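Local coordinates for amidohydrolase 3 domain-containing protein (Pyrococcus horikoshii, PDB 3IGH) that is of unknown function but probably acts as a metal-dependent amidohydrolase, cleaving carbon-nitrogen bonds other than peptide bonds, at residues 360-371 with 382-390. Residues are numbered along the deposited sequence; the frame is centred on the assembly and turned at random.
Sequences VQPHFIISDWWI and WVYRFKDLM. With SO4 (sulfate ion), chain E; SO4 (sulfate ion), chain G.
Two aromatic rings, Y384 and F386, carry this contact by reaching into the bend that 360-371 makes as it leaves strand 357-360 and enters the short helix 364-367. Packing is densest at Y384, which extends alongside I365 and lodges between CB of F364, 3.3 Å from Y384 OH, and CD1 of I371. With CG1 anti to its backbone N (chi1 -160°), I371 brings CD1 to 3.6 Å from Y384 CE2 and meets V383 CG1 tip to tip. Beside it, V360 lays CB against CE2 of F386 at 3.6 Å, while CA of P362 and the flexible CD1 end of I365 approach CE1; a branched strand residue and a rigid turn-forming proline suit this apolar ring. Over the centre of one F386 face lies the carbonyl oxygen of Y384, itself hydrogen-bonded to R418. Packing loosens at L389, whose CD1 stays 4.5 Å from V360 CG1, and beyond it K387 is exposed. In this TIM-barrel family member, the contact joins the loop after strand 357-360 to the start of helix 386-392, which leads to the neighbouring parallel strand 395-397. OD2 of D368 sits at the Y384 ring edge, near its plane, 3.0 Å from OH, a probable hydrogen bond; hydroxyl and carboxylate may thus offset each other's burial.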
loop_
_atom_site.group_PDB
_atom_site.type_symbol
_atom_site.label_atom_id
_atom_site.label_comp_id
_atom_site.label_asym_id
_atom_site.label_seq_id
_atom_site.Cartn_x
_atom_site.Cartn_y
_atom_site.Cartn_z
ATOM N N VAL A 360 19.850 14.569 -10.691
ATOM C CA VAL A 360 20.283 15.865 -11.209
ATOM C C VAL A 360 19.319 16.380 -12.271
ATOM O O VAL A 360 18.541 15.611 -12.838
ATOM C CB VAL A 360 21.725 15.811 -11.789
ATOM C CG1 VAL A 360 22.746 15.488 -10.692
ATOM C CG2 VAL A 360 21.837 14.832 -12.951
ATOM N N GLN A 361 19.384 17.680 -12.543
ATOM C CA GLN A 361 18.436 18.316 -13.456
ATOM C C GLN A 361 19.179 19.093 -14.550
ATOM O O GLN A 361 19.402 20.294 -14.408
ATOM C CB GLN A 361 17.496 19.253 -12.687
ATOM C CG GLN A 361 16.572 18.594 -11.649
ATOM C CD GLN A 361 17.288 18.256 -10.356
ATOM O OE1 GLN A 361 18.147 19.009 -9.898
ATOM N NE2 GLN A 361 16.959 17.105 -9.775
ATOM N N PRO A 362 19.602 18.400 -15.623
ATOM C CA PRO A 362 20.412 19.031 -16.685
ATOM C C PRO A 362 19.856 20.304 -17.332
ATOM O O PRO A 362 20.642 21.165 -17.716
ATOM C CB PRO A 362 20.587 17.906 -17.710
ATOM C CG PRO A 362 20.521 16.653 -16.868
ATOM C CD PRO A 362 19.436 16.953 -15.863
ATOM N N HIS A 363 18.536 20.453 -17.418
ATOM C CA HIS A 363 17.968 21.670 -18.001
ATOM C C HIS A 363 18.233 22.956 -17.198
ATOM O O HIS A 363 18.091 24.059 -17.735
ATOM C CB HIS A 363 16.486 21.504 -18.362
ATOM C CG HIS A 363 16.022 22.456 -19.422
ATOM N ND1 HIS A 363 15.451 23.672 -19.125
ATOM C CD2 HIS A 363 16.088 22.390 -20.773
ATOM C CE1 HIS A 363 15.158 24.306 -20.247
ATOM N NE2 HIS A 363 15.538 23.551 -21.261
ATOM N N PHE A 364 18.647 22.819 -15.931
ATOM C CA PHE A 364 19.113 23.968 -15.135
ATOM C C PHE A 364 20.309 24.693 -15.775
ATOM O O PHE A 364 20.469 25.888 -15.573
ATOM C CB PHE A 364 19.487 23.557 -13.700
ATOM C CG PHE A 364 18.312 23.486 -12.738
ATOM C CD1 PHE A 364 17.263 22.597 -12.941
ATOM C CD2 PHE A 364 18.276 24.303 -11.610
ATOM C CE1 PHE A 364 16.188 22.521 -12.029
ATOM C CE2 PHE A 364 17.210 24.241 -10.710
ATOM C CZ PHE A 364 16.167 23.345 -10.921
ATOM N N ILE A 365 21.154 23.968 -16.512
ATOM C CA ILE A 365 22.230 24.579 -17.317
ATOM C C ILE A 365 21.679 25.693 -18.222
ATOM O O ILE A 365 22.259 26.780 -18.314
ATOM C CB ILE A 365 22.958 23.519 -18.186
ATOM C CG1 ILE A 365 23.773 22.566 -17.305
ATOM C CG2 ILE A 365 23.870 24.171 -19.248
ATOM C CD1 ILE A 365 24.168 21.302 -18.011
ATOM N N ILE A 366 20.529 25.419 -18.835
ATOM C CA ILE A 366 19.900 26.360 -19.753
ATOM C C ILE A 366 19.217 27.521 -19.040
ATOM O O ILE A 366 19.390 28.681 -19.442
ATOM C CB ILE A 366 18.949 25.623 -20.730
ATOM C CG1 ILE A 366 19.785 24.929 -21.802
ATOM C CG2 ILE A 366 17.933 26.575 -21.381
ATOM C CD1 ILE A 366 19.135 23.725 -22.372
ATOM N N SER A 367 18.464 27.218 -17.979
ATOM C CA SER A 367 17.673 28.225 -17.277
ATOM C C SER A 367 18.515 29.147 -16.402
ATOM O O SER A 367 18.244 30.349 -16.315
ATOM C CB SER A 367 16.579 27.562 -16.433
ATOM O OG SER A 367 15.588 26.978 -17.258
ATOM N N ASP A 368 19.528 28.585 -15.750
ATOM C CA ASP A 368 20.326 29.333 -14.782
ATOM C C ASP A 368 21.483 30.071 -15.462
ATOM O O ASP A 368 22.654 29.743 -15.242
ATOM C CB ASP A 368 20.871 28.406 -13.674
ATOM C CG ASP A 368 19.767 27.753 -12.821
ATOM O OD1 ASP A 368 18.558 27.935 -13.095
ATOM O OD2 ASP A 368 20.131 27.063 -11.847
ATOM N N TRP A 369 21.150 31.090 -16.256
ATOM C CA TRP A 369 22.156 31.849 -17.012
ATOM C C TRP A 369 23.148 32.598 -16.126
ATOM O O TRP A 369 24.280 32.852 -16.541
ATOM C CB TRP A 369 21.494 32.805 -18.011
ATOM C CG TRP A 369 20.487 33.772 -17.405
ATOM C CD1 TRP A 369 19.127 33.620 -17.356
ATOM C CD2 TRP A 369 20.776 35.024 -16.764
ATOM N NE1 TRP A 369 18.553 34.712 -16.733
ATOM C CE2 TRP A 369 19.543 35.590 -16.375
ATOM C CE3 TRP A 369 21.957 35.735 -16.511
ATOM C CZ2 TRP A 369 19.459 36.816 -15.716
ATOM C CZ3 TRP A 369 21.873 36.956 -15.860
ATOM C CH2 TRP A 369 20.634 37.482 -15.466
ATOM N N TRP A 370 22.727 32.909 -14.899
ATOM C CA TRP A 370 23.494 33.750 -13.962
ATOM C C TRP A 370 24.492 32.969 -13.107
ATOM O O TRP A 370 25.112 33.536 -12.209
ATOM C CB TRP A 370 22.520 34.504 -13.042
ATOM C CG TRP A 370 21.273 33.713 -12.792
ATOM C CD1 TRP A 370 20.028 33.944 -13.318
ATOM C CD2 TRP A 370 21.156 32.528 -11.992
ATOM N NE1 TRP A 370 19.144 32.980 -12.887
ATOM C CE2 TRP A 370 19.810 32.102 -12.072
ATOM C CE3 TRP A 370 22.056 31.791 -11.209
ATOM C CZ2 TRP A 370 19.347 30.972 -11.401
ATOM C CZ3 TRP A 370 21.595 30.666 -10.555
ATOM C CH2 TRP A 370 20.254 30.271 -10.652
ATOM N N ILE A 371 24.638 31.674 -13.377
ATOM C CA ILE A 371 25.368 30.790 -12.471
ATOM C C ILE A 371 26.846 31.141 -12.276
ATOM O O ILE A 371 27.348 31.109 -11.150
ATOM C CB ILE A 371 25.128 29.277 -12.779
ATOM C CG1 ILE A 371 25.482 28.430 -11.551
ATOM C CG2 ILE A 371 25.905 28.803 -14.020
ATOM C CD1 ILE A 371 24.728 27.142 -11.473
ATOM N N TRP A 382 33.061 23.003 -10.562
ATOM C CA TRP A 382 32.187 22.296 -9.629
ATOM C C TRP A 382 30.740 22.241 -10.106
ATOM O O TRP A 382 29.931 21.505 -9.538
ATOM C CB TRP A 382 32.171 22.978 -8.265
ATOM C CG TRP A 382 33.487 23.156 -7.558
ATOM C CD1 TRP A 382 34.701 22.617 -7.888
ATOM C CD2 TRP A 382 33.693 23.906 -6.359
ATOM N NE1 TRP A 382 35.656 23.014 -6.979
ATOM C CE2 TRP A 382 35.063 23.804 -6.029
ATOM C CE3 TRP A 382 32.850 24.669 -5.534
ATOM C CZ2 TRP A 382 35.611 24.432 -4.907
ATOM C CZ3 TRP A 382 33.393 25.282 -4.415
ATOM C CH2 TRP A 382 34.762 25.167 -4.120
ATOM N N VAL A 383 30.421 23.015 -11.141
ATOM C CA VAL A 383 29.032 23.262 -11.549
ATOM C C VAL A 383 28.474 22.156 -12.449
ATOM O O VAL A 383 29.033 21.884 -13.517
ATOM C CB VAL A 383 28.895 24.644 -12.264
ATOM C CG1 VAL A 383 27.489 24.851 -12.793
ATOM C CG2 VAL A 383 29.250 25.775 -11.323
ATOM N N TYR A 384 27.367 21.540 -12.014
ATOM C CA TYR A 384 26.627 20.530 -12.796
ATOM C C TYR A 384 27.555 19.555 -13.512
ATOM O O TYR A 384 27.470 19.361 -14.739
ATOM C CB TYR A 384 25.675 21.206 -13.790
ATOM C CG TYR A 384 24.611 22.070 -13.134
ATOM C CD1 TYR A 384 23.806 21.575 -12.096
ATOM C CD2 TYR A 384 24.388 23.370 -13.570
ATOM C CE1 TYR A 384 22.830 22.390 -11.502
ATOM C CE2 TYR A 384 23.435 24.170 -12.987
ATOM C CZ TYR A 384 22.662 23.684 -11.955
ATOM O OH TYR A 384 21.714 24.506 -11.395
ATOM N N ARG A 385 28.461 18.963 -12.745
ATOM C CA ARG A 385 29.558 18.179 -13.323
ATOM C C ARG A 385 29.153 16.731 -13.570
ATOM O O ARG A 385 29.699 15.795 -12.976
ATOM C CB ARG A 385 30.853 18.325 -12.492
ATOM C CG ARG A 385 30.757 17.943 -11.012
ATOM C CD ARG A 385 31.958 18.431 -10.205
ATOM N NE ARG A 385 33.252 18.004 -10.736
ATOM C CZ ARG A 385 34.426 18.218 -10.137
ATOM N NH1 ARG A 385 34.489 18.851 -8.972
ATOM N NH2 ARG A 385 35.545 17.795 -10.707
ATOM N N PHE A 386 28.217 16.556 -14.502
ATOM C CA PHE A 386 27.499 15.284 -14.655
ATOM C C PHE A 386 28.374 14.108 -15.076
ATOM O O PHE A 386 28.155 12.988 -14.622
ATOM C CB PHE A 386 26.325 15.423 -15.627
ATOM C CG PHE A 386 25.345 16.503 -15.258
ATOM C CD1 PHE A 386 24.751 17.272 -16.256
ATOM C CD2 PHE A 386 25.011 16.757 -13.926
ATOM C CE1 PHE A 386 23.841 18.267 -15.937
ATOM C CE2 PHE A 386 24.106 17.768 -13.604
ATOM C CZ PHE A 386 23.511 18.513 -14.612
ATOM N N LYS A 387 29.352 14.369 -15.944
ATOM C CA LYS A 387 30.289 13.340 -16.368
ATOM C C LYS A 387 31.129 12.838 -15.191
ATOM O O LYS A 387 31.244 11.630 -14.998
ATOM C CB LYS A 387 31.170 13.817 -17.531
ATOM C CG LYS A 387 31.970 12.677 -18.179
ATOM C CD LYS A 387 32.762 13.130 -19.399
ATOM C CE LYS A 387 33.249 11.931 -20.211
ATOM N NZ LYS A 387 34.008 12.339 -21.429
ATOM N N ASP A 388 31.670 13.763 -14.395
ATOM C CA ASP A 388 32.379 13.411 -13.155
ATOM C C ASP A 388 31.511 12.637 -12.154
ATOM O O ASP A 388 31.972 11.669 -11.556
ATOM C CB ASP A 388 32.942 14.660 -12.466
ATOM C CG ASP A 388 33.977 15.379 -13.311
ATOM O OD1 ASP A 388 34.592 14.724 -14.178
ATOM O OD2 ASP A 388 34.166 16.601 -13.110
ATOM N N LEU A 389 30.266 13.073 -11.967
ATOM C CA LEU A 389 29.364 12.445 -10.991
ATOM C C LEU A 389 28.934 11.025 -11.390
ATOM O O LEU A 389 28.816 10.139 -10.529
ATOM C CB LEU A 389 28.137 13.333 -10.749
ATOM C CG LEU A 389 28.414 14.701 -10.110
ATOM C CD1 LEU A 389 27.191 15.619 -10.153
ATOM C CD2 LEU A 389 28.931 14.547 -8.671
ATOM N N MET A 390 28.732 10.814 -12.695
ATOM C CA MET A 390 28.324 9.519 -13.245
ATOM C C MET A 390 29.386 8.450 -12.955
ATOM O O MET A 390 29.079 7.258 -12.843
ATOM C CB MET A 390 28.101 9.652 -14.757
ATOM C CG MET A 390 26.937 8.851 -15.337
ATOM S SD MET A 390 26.532 9.355 -17.036
ATOM C CE MET A 390 28.148 9.220 -17.808
HETATM S S SO4 E . 15.287 24.910 -24.620
HETATM O O1 SO4 E . 14.324 24.851 -25.714
HETATM O O2 SO4 E . 16.549 25.462 -25.107
HETATM O O3 SO4 E . 14.752 25.731 -23.541
HETATM O O4 SO4 E . 15.538 23.564 -24.118
HETATM S S SO4 G . 38.696 21.401 -5.251
HETATM O O1 SO4 G . 37.689 21.301 -6.300
HETATM O O2 SO4 G . 38.451 22.598 -4.451
HETATM O O3 SO4 G . 38.621 20.238 -4.363
HETATM O O4 SO4 G . 40.014 21.474 -5.876
#